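Local coordinates for protein shikimate 5-dehydrogenase (PDB 4XIJ) that probably catalyses the NADP-dependent interconversion of 3-dehydroshikimate and shikimate, step four of the chorismate pathway, at residues G120-A125 with A196-I201; A129-S134 with V143-L148; P230-V235 with G240-G245; A185-A190 with A210-R215. All coordinates share one frame; numbering follows the deposited sequence.

Contact 1. Residues G120-A125 with A196-I201; sequences GALGTA and AAVSTI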
# COMPACT_ATOMS: atom_id res chain seq x y z
N GLY A 120 4.28 -7.88 -1.16
CA GLY A 120 4.83 -8.16 -2.47
C GLY A 120 6.21 -7.52 -2.60
O GLY A 120 7.14 -8.14 -3.16
N ALA A 121 6.35 -6.26 -2.18
CA ALA A 121 7.65 -5.57 -2.36
C ALA A 121 8.74 -6.18 -1.50
O ALA A 121 9.89 -6.30 -1.93
CB ALA A 121 7.49 -4.07 -2.03
N LEU A 122 8.39 -6.55 -0.26
CA LEU A 122 9.39 -7.07 0.66
C LEU A 122 9.70 -8.55 0.45
O LEU A 122 10.83 -9.00 0.66
CB LEU A 122 8.91 -6.88 2.08
CG LEU A 122 9.46 -5.72 2.87
CD1 LEU A 122 8.86 -5.75 4.30
CD2 LEU A 122 11.02 -5.80 2.97
N GLY A 123 8.70 -9.33 0.04
CA GLY A 123 8.88 -10.77 -0.05
C GLY A 123 8.73 -11.48 1.29
O GLY A 123 7.77 -12.23 1.51
N THR A 124 9.72 -11.30 2.16
CA THR A 124 9.62 -11.74 3.57
C THR A 124 10.23 -10.63 4.41
O THR A 124 11.00 -9.80 3.92
CB THR A 124 10.38 -13.07 3.82
OG1 THR A 124 10.13 -13.53 5.15
CG2 THR A 124 11.91 -12.89 3.64
N ALA A 125 9.86 -10.60 5.69
CA ALA A 125 10.43 -9.62 6.61
C ALA A 125 11.16 -10.30 7.78
O ALA A 125 11.45 -9.64 8.79
CB ALA A 125 9.31 -8.69 7.14
N ALA A 196 14.12 -6.60 9.07
CA ALA A 196 13.59 -5.79 7.97
C ALA A 196 12.95 -4.55 8.54
O ALA A 196 12.59 -4.54 9.72
CB ALA A 196 12.52 -6.59 7.15
N ALA A 197 12.76 -3.55 7.69
CA ALA A 197 11.98 -2.36 8.07
C ALA A 197 11.18 -1.84 6.90
O ALA A 197 11.62 -2.01 5.75
CB ALA A 197 12.86 -1.21 8.62
N VAL A 198 10.04 -1.21 7.20
CA VAL A 198 9.27 -0.44 6.24
C VAL A 198 9.31 0.99 6.72
O VAL A 198 8.81 1.28 7.79
CB VAL A 198 7.80 -0.92 6.14
CG1 VAL A 198 7.01 -0.11 5.09
CG2 VAL A 198 7.76 -2.41 5.83
N SER A 199 9.86 1.88 5.92
CA SER A 199 9.92 3.29 6.27
C SER A 199 8.83 4.08 5.58
O SER A 199 8.74 4.09 4.33
CB SER A 199 11.29 3.87 5.90
OG SER A 199 11.34 5.21 6.34
N THR A 200 7.94 4.67 6.36
CA THR A 200 6.76 5.35 5.83
C THR A 200 6.88 6.88 5.83
O THR A 200 5.93 7.56 5.42
CB THR A 200 5.48 4.97 6.64
OG1 THR A 200 5.55 5.53 7.96
CG2 THR A 200 5.33 3.44 6.73
N ILE A 201 8.03 7.40 6.27
CA ILE A 201 8.17 8.85 6.45
C ILE A 201 8.93 9.49 5.28
O ILE A 201 9.63 8.81 4.50
CB ILE A 201 8.89 9.16 7.79
CG1 ILE A 201 10.34 8.64 7.81
CG2 ILE A 201 8.09 8.59 9.00
CD1 ILE A 201 11.07 9.05 9.11
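L122 meets V198 where the last turn of helix 114-122 packs on strand 196-199, an inner strand of the parallel sheet that forms the Rossmann-type, probably NADP-binding, half of the enzyme. Its side chain reaches the strand step by step. CB points at the strand but stays well short of it. CG has come to 4.8 Å from V198 CG2. The branches then divide: CD1 closes the gap to V198 CG2 at 3.8 Å, whereas CD2 runs toward the start of the strand and stops 4.5 Å from A196 CB, a looser approach. The first torsion of L122, chi1 -100°, lies off a staggered value, probably a mildly strained setting. V198 offers CG2 because CG1 is the branch anti to the backbone N (chi1 -179°), leaving CG2 beside that N and facing the leucine. L122 also touches L145 of helix 138-147, so this leucine fills the wedge between a strand and a second helix.

G123 leaves helical geometry with positive phi, and the chain turns to lay A125 beside A196. There the two CB atoms are 3.8 Å apart, and A196 CB sits 3.6 Å from A125 O, resting against a peptide as well as a methyl. L148 and V150 cover A125 further. The L122 carbonyl O, at the helix end, is taken by R218 NH2. No hydrogen bond or charge pair joins the two segments: they are held by buried methyl packing, which fixes spacing through shape and gives little directional grip.

Contact 2. Residues A129-S134 with V143-L148; sequences ALVIGS and VALAEL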
# COMPACT_ATOMS: atom_id res chain seq x y z
N ALA A 129 10.52 -7.03 12.66
CA ALA A 129 10.40 -5.95 11.66
C ALA A 129 10.10 -4.64 12.31
O ALA A 129 9.40 -4.61 13.33
CB ALA A 129 9.28 -6.27 10.63
N LEU A 130 10.62 -3.56 11.73
CA LEU A 130 10.33 -2.19 12.19
C LEU A 130 9.38 -1.52 11.21
O LEU A 130 9.49 -1.71 9.99
CB LEU A 130 11.62 -1.33 12.23
CG LEU A 130 12.82 -1.99 12.92
CD1 LEU A 130 14.01 -1.03 12.92
CD2 LEU A 130 12.48 -2.45 14.37
N VAL A 131 8.48 -0.70 11.72
CA VAL A 131 7.75 0.28 10.92
C VAL A 131 8.29 1.62 11.36
O VAL A 131 8.29 1.97 12.56
CB VAL A 131 6.24 0.19 11.14
CG1 VAL A 131 5.52 1.30 10.40
CG2 VAL A 131 5.75 -1.17 10.70
N ILE A 132 8.83 2.39 10.41
CA ILE A 132 9.34 3.73 10.76
C ILE A 132 8.22 4.73 10.46
O ILE A 132 7.82 4.87 9.30
CB ILE A 132 10.62 4.13 9.96
CG1 ILE A 132 11.65 3.00 9.81
CG2 ILE A 132 11.24 5.39 10.57
CD1 ILE A 132 12.11 2.41 11.10
N GLY A 133 7.75 5.44 11.47
CA GLY A 133 6.66 6.39 11.33
C GLY A 133 5.34 5.85 11.86
O GLY A 133 5.19 4.63 12.11
N SER A 134 4.39 6.76 12.05
CA SER A 134 3.09 6.42 12.63
C SER A 134 1.94 7.06 11.88
O SER A 134 0.84 7.17 12.43
CB SER A 134 3.02 6.84 14.11
OG SER A 134 3.22 8.24 14.25
N VAL A 143 -0.32 -4.54 9.14
CA VAL A 143 -1.10 -5.72 8.78
C VAL A 143 -0.28 -6.57 7.78
O VAL A 143 -0.22 -7.77 7.93
CB VAL A 143 -2.46 -5.32 8.21
CG1 VAL A 143 -3.19 -6.49 7.54
CG2 VAL A 143 -3.37 -4.69 9.32
N ALA A 144 0.40 -5.92 6.83
CA ALA A 144 1.26 -6.65 5.91
C ALA A 144 2.36 -7.40 6.62
O ALA A 144 2.64 -8.55 6.28
CB ALA A 144 1.85 -5.70 4.86
N LEU A 145 3.02 -6.75 7.58
CA LEU A 145 4.09 -7.45 8.28
C LEU A 145 3.53 -8.65 9.03
O LEU A 145 4.17 -9.73 9.04
CB LEU A 145 4.84 -6.47 9.21
CG LEU A 145 5.70 -5.46 8.46
CD1 LEU A 145 6.18 -4.37 9.48
CD2 LEU A 145 6.88 -6.10 7.77
N ALA A 146 2.35 -8.50 9.65
CA ALA A 146 1.76 -9.65 10.33
C ALA A 146 1.45 -10.77 9.32
O ALA A 146 1.62 -11.95 9.63
CB ALA A 146 0.49 -9.26 11.07
N GLU A 147 1.00 -10.39 8.13
CA GLU A 147 0.71 -11.37 7.07
C GLU A 147 1.98 -12.03 6.53
O GLU A 147 1.93 -13.12 5.97
CB GLU A 147 -0.06 -10.72 5.92
CG GLU A 147 -1.49 -10.36 6.28
CD GLU A 147 -2.24 -9.93 5.09
OE1 GLU A 147 -1.64 -9.90 3.99
OE2 GLU A 147 -3.45 -9.68 5.22
N LEU A 148 3.13 -11.36 6.68
CA LEU A 148 4.41 -11.99 6.32
C LEU A 148 4.89 -12.95 7.42
O LEU A 148 5.94 -13.58 7.27
CB LEU A 148 5.49 -10.94 6.06
CG LEU A 148 5.26 -10.05 4.84
CD1 LEU A 148 6.38 -8.98 4.72
CD2 LEU A 148 5.23 -10.97 3.61
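The flat group that L145 meets is the peptide between L130 and V131: CD1 of the leucine stands over one face, almost directly above L130 O at 4.3 Å. The other face looks the way the L130 side chain points, away from the helix. At the edges of the strand run the sheet's own backbone hydrogen bonds, L130 pairing with A196 and V198 of one neighbour, A129 and V131 with strand 152-157 on the other. This is the first beta-alpha-beta unit of the Rossmann-type domain, with strand 128-132 leading through G133 into a turn that fits the glycine-rich signature of dinucleotide-binding folds and on into helix 138-147. Strand and helix segments run nearly antiparallel, at 169°, with axes 10.0 Å apart.

One leucine spans that gap. L145 carries CG anti to its carbonyl carbon (chi1 -71°), which aims both methyls at the sheet. A129 CB nestles in the fork, 3.7 Å from CD2 and 3.8 Å from CD1. V131, two residues on and on the same side of the strand, contributes CG2. I153 of the next strand and A125 also lie against L145, so it is enclosed by apolar groups and buried. No hydrogen bond crosses between the segments. The tightest point is V131 CG2 against L145 CD1 at 3.5 Å, shorter than usual for two methyl carbons.

Contact 3. Residues P230-V235 with G240-G245; sequences PLAQAV and GEAING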
# COMPACT_ATOMS: atom_id res chain seq x y z
N PRO A 230 18.62 9.18 1.10
CA PRO A 230 19.68 9.05 2.11
C PRO A 230 19.59 7.75 2.92
O PRO A 230 20.64 7.09 3.18
CB PRO A 230 19.46 10.27 3.02
CG PRO A 230 19.00 11.30 2.04
CD PRO A 230 18.07 10.55 1.07
N LEU A 231 18.38 7.38 3.31
CA LEU A 231 18.17 6.11 4.00
C LEU A 231 18.68 4.92 3.16
O LEU A 231 19.47 4.09 3.65
CB LEU A 231 16.68 5.94 4.31
CG LEU A 231 16.26 4.59 4.92
CD1 LEU A 231 17.04 4.28 6.23
CD2 LEU A 231 14.74 4.61 5.17
N ALA A 232 18.27 4.87 1.89
CA ALA A 232 18.70 3.77 1.03
C ALA A 232 20.20 3.74 0.88
O ALA A 232 20.80 2.67 0.83
CB ALA A 232 18.05 3.89 -0.32
N GLN A 233 20.80 4.93 0.75
CA GLN A 233 22.24 4.98 0.56
C GLN A 233 22.98 4.42 1.76
O GLN A 233 23.97 3.69 1.64
CB GLN A 233 22.69 6.41 0.30
CG GLN A 233 22.27 6.94 -1.05
CD GLN A 233 22.65 8.41 -1.19
OE1 GLN A 233 23.85 8.77 -1.08
NE2 GLN A 233 21.67 9.27 -1.37
N ALA A 234 22.51 4.76 2.94
CA ALA A 234 23.14 4.25 4.15
C ALA A 234 22.99 2.74 4.27
O ALA A 234 23.95 2.04 4.61
CB ALA A 234 22.57 4.92 5.37
N VAL A 235 21.78 2.24 4.00
CA VAL A 235 21.55 0.81 4.06
C VAL A 235 22.47 0.10 3.06
O VAL A 235 23.12 -0.92 3.39
CB VAL A 235 20.07 0.48 3.76
CG1 VAL A 235 19.85 -1.04 3.57
CG2 VAL A 235 19.19 0.96 4.93
N GLY A 240 23.42 -3.78 3.05
CA GLY A 240 22.05 -4.24 2.99
C GLY A 240 21.34 -3.99 1.68
O GLY A 240 21.93 -3.49 0.70
N GLU A 241 20.07 -4.35 1.65
CA GLU A 241 19.24 -4.17 0.47
C GLU A 241 18.19 -3.11 0.72
O GLU A 241 17.49 -3.15 1.75
CB GLU A 241 18.53 -5.50 0.11
CG GLU A 241 17.65 -5.34 -1.14
CD GLU A 241 16.82 -6.57 -1.48
OE1 GLU A 241 16.78 -7.51 -0.66
OE2 GLU A 241 16.21 -6.57 -2.57
N ALA A 242 18.06 -2.19 -0.22
CA ALA A 242 17.05 -1.15 -0.15
C ALA A 242 16.12 -1.33 -1.34
O ALA A 242 16.57 -1.50 -2.49
CB ALA A 242 17.70 0.26 -0.17
N ILE A 243 14.83 -1.29 -1.07
CA ILE A 243 13.77 -1.43 -2.08
C ILE A 243 12.93 -0.15 -2.06
O ILE A 243 12.62 0.34 -0.95
CB ILE A 243 12.86 -2.61 -1.75
CG1 ILE A 243 13.68 -3.90 -1.70
CG2 ILE A 243 11.73 -2.77 -2.77
CD1 ILE A 243 13.08 -4.93 -0.80
N ASN A 244 12.58 0.42 -3.21
CA ASN A 244 11.79 1.67 -3.12
C ASN A 244 10.30 1.54 -3.35
O ASN A 244 9.80 0.48 -3.70
CB ASN A 244 12.35 2.78 -4.02
CG ASN A 244 12.16 2.56 -5.52
OD1 ASN A 244 11.13 2.12 -5.98
ND2 ASN A 244 13.14 3.01 -6.29
N GLY A 245 9.59 2.65 -3.12
CA GLY A 245 8.15 2.64 -3.11
C GLY A 245 7.50 2.30 -4.43
O GLY A 245 6.33 1.95 -4.43
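V235 holds CG1 anti to its backbone N (chi1 170°), and this turns the methyl onto the backbone at G240 and E241. CG1 rests 3.7 Å from E241 O and 3.8 Å from G240 C, so across this contact the methyl packs on peptide atoms; V219 of the adjoining strand touches the valine as well. One turn earlier, A232 CB meets A242 CB at 3.6 Å, two short side chains that allow helix 230-237 and strand 241-243 to lie close, with segment axes 7.5 Å apart and nearly antiparallel.

This is the second half of a beta-alpha-beta unit that begins at strand 218-221 and ends with strand 241-243 at the margin of the parallel sheet. The return is tied by G240 N donating to V235 O at 2.9 Å; the N-H...O angle is 151°, and the donor stands 32° off the carbonyl plane. E241 turns away from the helix, and its OE1 forms a salt bridge with R218 NE. The contact thus combines one directional backbone bond at the turn with close apolar packing farther along, while the charge is settled on the sheet side.

Contact 4. Residues A185-A190 with A210-R215; sequences AALADA and ADALAR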
# COMPACT_ATOMS: atom_id res chain seq x y z
N ALA A 185 17.25 6.35 23.11
CA ALA A 185 18.35 5.42 23.30
C ALA A 185 18.04 3.97 22.92
O ALA A 185 18.97 3.14 22.87
CB ALA A 185 18.79 5.46 24.77
N ALA A 186 16.78 3.64 22.69
CA ALA A 186 16.44 2.23 22.44
C ALA A 186 16.53 1.87 20.98
O ALA A 186 16.38 0.70 20.63
CB ALA A 186 15.06 1.92 22.94
N LEU A 187 16.76 2.86 20.12
CA LEU A 187 16.73 2.56 18.67
C LEU A 187 17.85 1.60 18.27
O LEU A 187 17.66 0.70 17.43
CB LEU A 187 16.79 3.85 17.83
CG LEU A 187 16.79 3.71 16.30
CD1 LEU A 187 15.49 3.00 15.79
CD2 LEU A 187 16.98 5.07 15.64
N ALA A 188 19.03 1.75 18.84
CA ALA A 188 20.15 0.91 18.41
C ALA A 188 19.84 -0.56 18.63
O ALA A 188 20.13 -1.40 17.76
CB ALA A 188 21.40 1.29 19.14
N ASP A 189 19.27 -0.88 19.78
CA ASP A 189 18.92 -2.27 20.05
C ASP A 189 17.81 -2.79 19.12
O ASP A 189 17.86 -3.94 18.68
CB ASP A 189 18.47 -2.47 21.50
CG ASP A 189 19.62 -2.43 22.50
OD1 ASP A 189 20.81 -2.45 22.09
OD2 ASP A 189 19.32 -2.41 23.71
N ALA A 190 16.82 -1.94 18.81
CA ALA A 190 15.76 -2.34 17.87
C ALA A 190 16.36 -2.65 16.48
O ALA A 190 15.97 -3.61 15.82
CB ALA A 190 14.73 -1.27 17.76
N ALA A 210 19.26 7.98 9.11
CA ALA A 210 19.75 6.99 8.14
C ALA A 210 20.93 6.17 8.66
O ALA A 210 20.96 4.95 8.50
CB ALA A 210 20.15 7.67 6.83
N ASP A 211 21.90 6.82 9.30
CA ASP A 211 23.03 6.08 9.83
C ASP A 211 22.61 5.12 10.94
O ASP A 211 23.10 4.01 11.02
CB ASP A 211 24.08 7.03 10.38
CG ASP A 211 24.88 7.71 9.27
OD1 ASP A 211 24.72 7.35 8.07
OD2 ASP A 211 25.65 8.62 9.62
N ALA A 212 21.67 5.55 11.78
CA ALA A 212 21.17 4.68 12.85
C ALA A 212 20.36 3.50 12.30
O ALA A 212 20.36 2.44 12.91
CB ALA A 212 20.33 5.50 13.83
N LEU A 213 19.70 3.66 11.15
CA LEU A 213 18.89 2.59 10.55
C LEU A 213 19.68 1.76 9.55
O LEU A 213 19.18 0.76 9.04
CB LEU A 213 17.67 3.18 9.84
CG LEU A 213 16.68 3.86 10.77
CD1 LEU A 213 15.69 4.68 9.93
CD2 LEU A 213 15.96 2.74 11.62
N ALA A 214 20.91 2.15 9.28
CA ALA A 214 21.72 1.52 8.22
C ALA A 214 21.91 0.05 8.37
O ALA A 214 22.03 -0.65 7.34
CB ALA A 214 23.09 2.19 8.13
N ARG A 215 21.98 -0.44 9.61
CA ARG A 215 22.23 -1.84 9.81
C ARG A 215 21.00 -2.75 9.71
O ARG A 215 21.15 -3.97 9.83
CB ARG A 215 22.89 -2.10 11.17
CG ARG A 215 24.38 -1.74 11.10
CD ARG A 215 25.08 -1.89 12.46
NE ARG A 215 25.02 -3.26 12.95
CZ ARG A 215 25.28 -3.61 14.20
NH1 ARG A 215 25.66 -2.70 15.09
NH2 ARG A 215 25.17 -4.90 14.56
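Apolar packing between two short helical pieces on the periphery of the Rossmann-type domain, this contact sets L187, near the start of helix 187-193, against A212 and L213 of helix 210-213. The first helix leads into strand 196-199, and the second, which is only weakly bonded within itself, comes before strand 218-221. Both pieces therefore belong to connections between strands of the same parallel sheet.

L187 carries its side of the contact alone. Its CG is anti to the backbone N (chi1 179°), which extends the leucine straight out of the helix toward its partner. The fork then works in two directions. CD2 touches A212 CB at 3.8 Å, on the exposed flank, while CD1 reaches inward to L213 CD2 at 4.2 Å, a looser meeting. L213 does not aim its CB directly at the other helix; it is the delta methyl that gets there. The same leucine also lies against V191, one turn along from L187, and against L231 of helix 230-237, so it links three helices.

The contact is small, burying 107 Å² in all, and it grades from an exposed alanine to two buried leucines. No hydrogen bond or salt bridge crosses between the segments. With methyl groups as the whole interface, their mutual hold is probably hydrophobic, coming from the apolar surface withdrawn from water.

Overall arrangement
Following the chain from the N terminus, contact 1 opens at the end of helix 114-122. Contact 2 opens and closes next, a short loop nested within the long one that contact 1 closes at strand 196-199. Contact 4 begins at 185-190, before that closure, and ends at 210-215 after it, so contacts 1 and 4 cross. Contact 3 follows in series and finishes the edge of the sheet. Contacts 1 to 3 all reach the one parallel sheet; V198 O to I132 N, at 2.8 Å, probably joins the first two by a hydrogen bond. Contact 4 leans on contact 3 through A210, A214 and A234, and touches contact 2 where L213 meets I132.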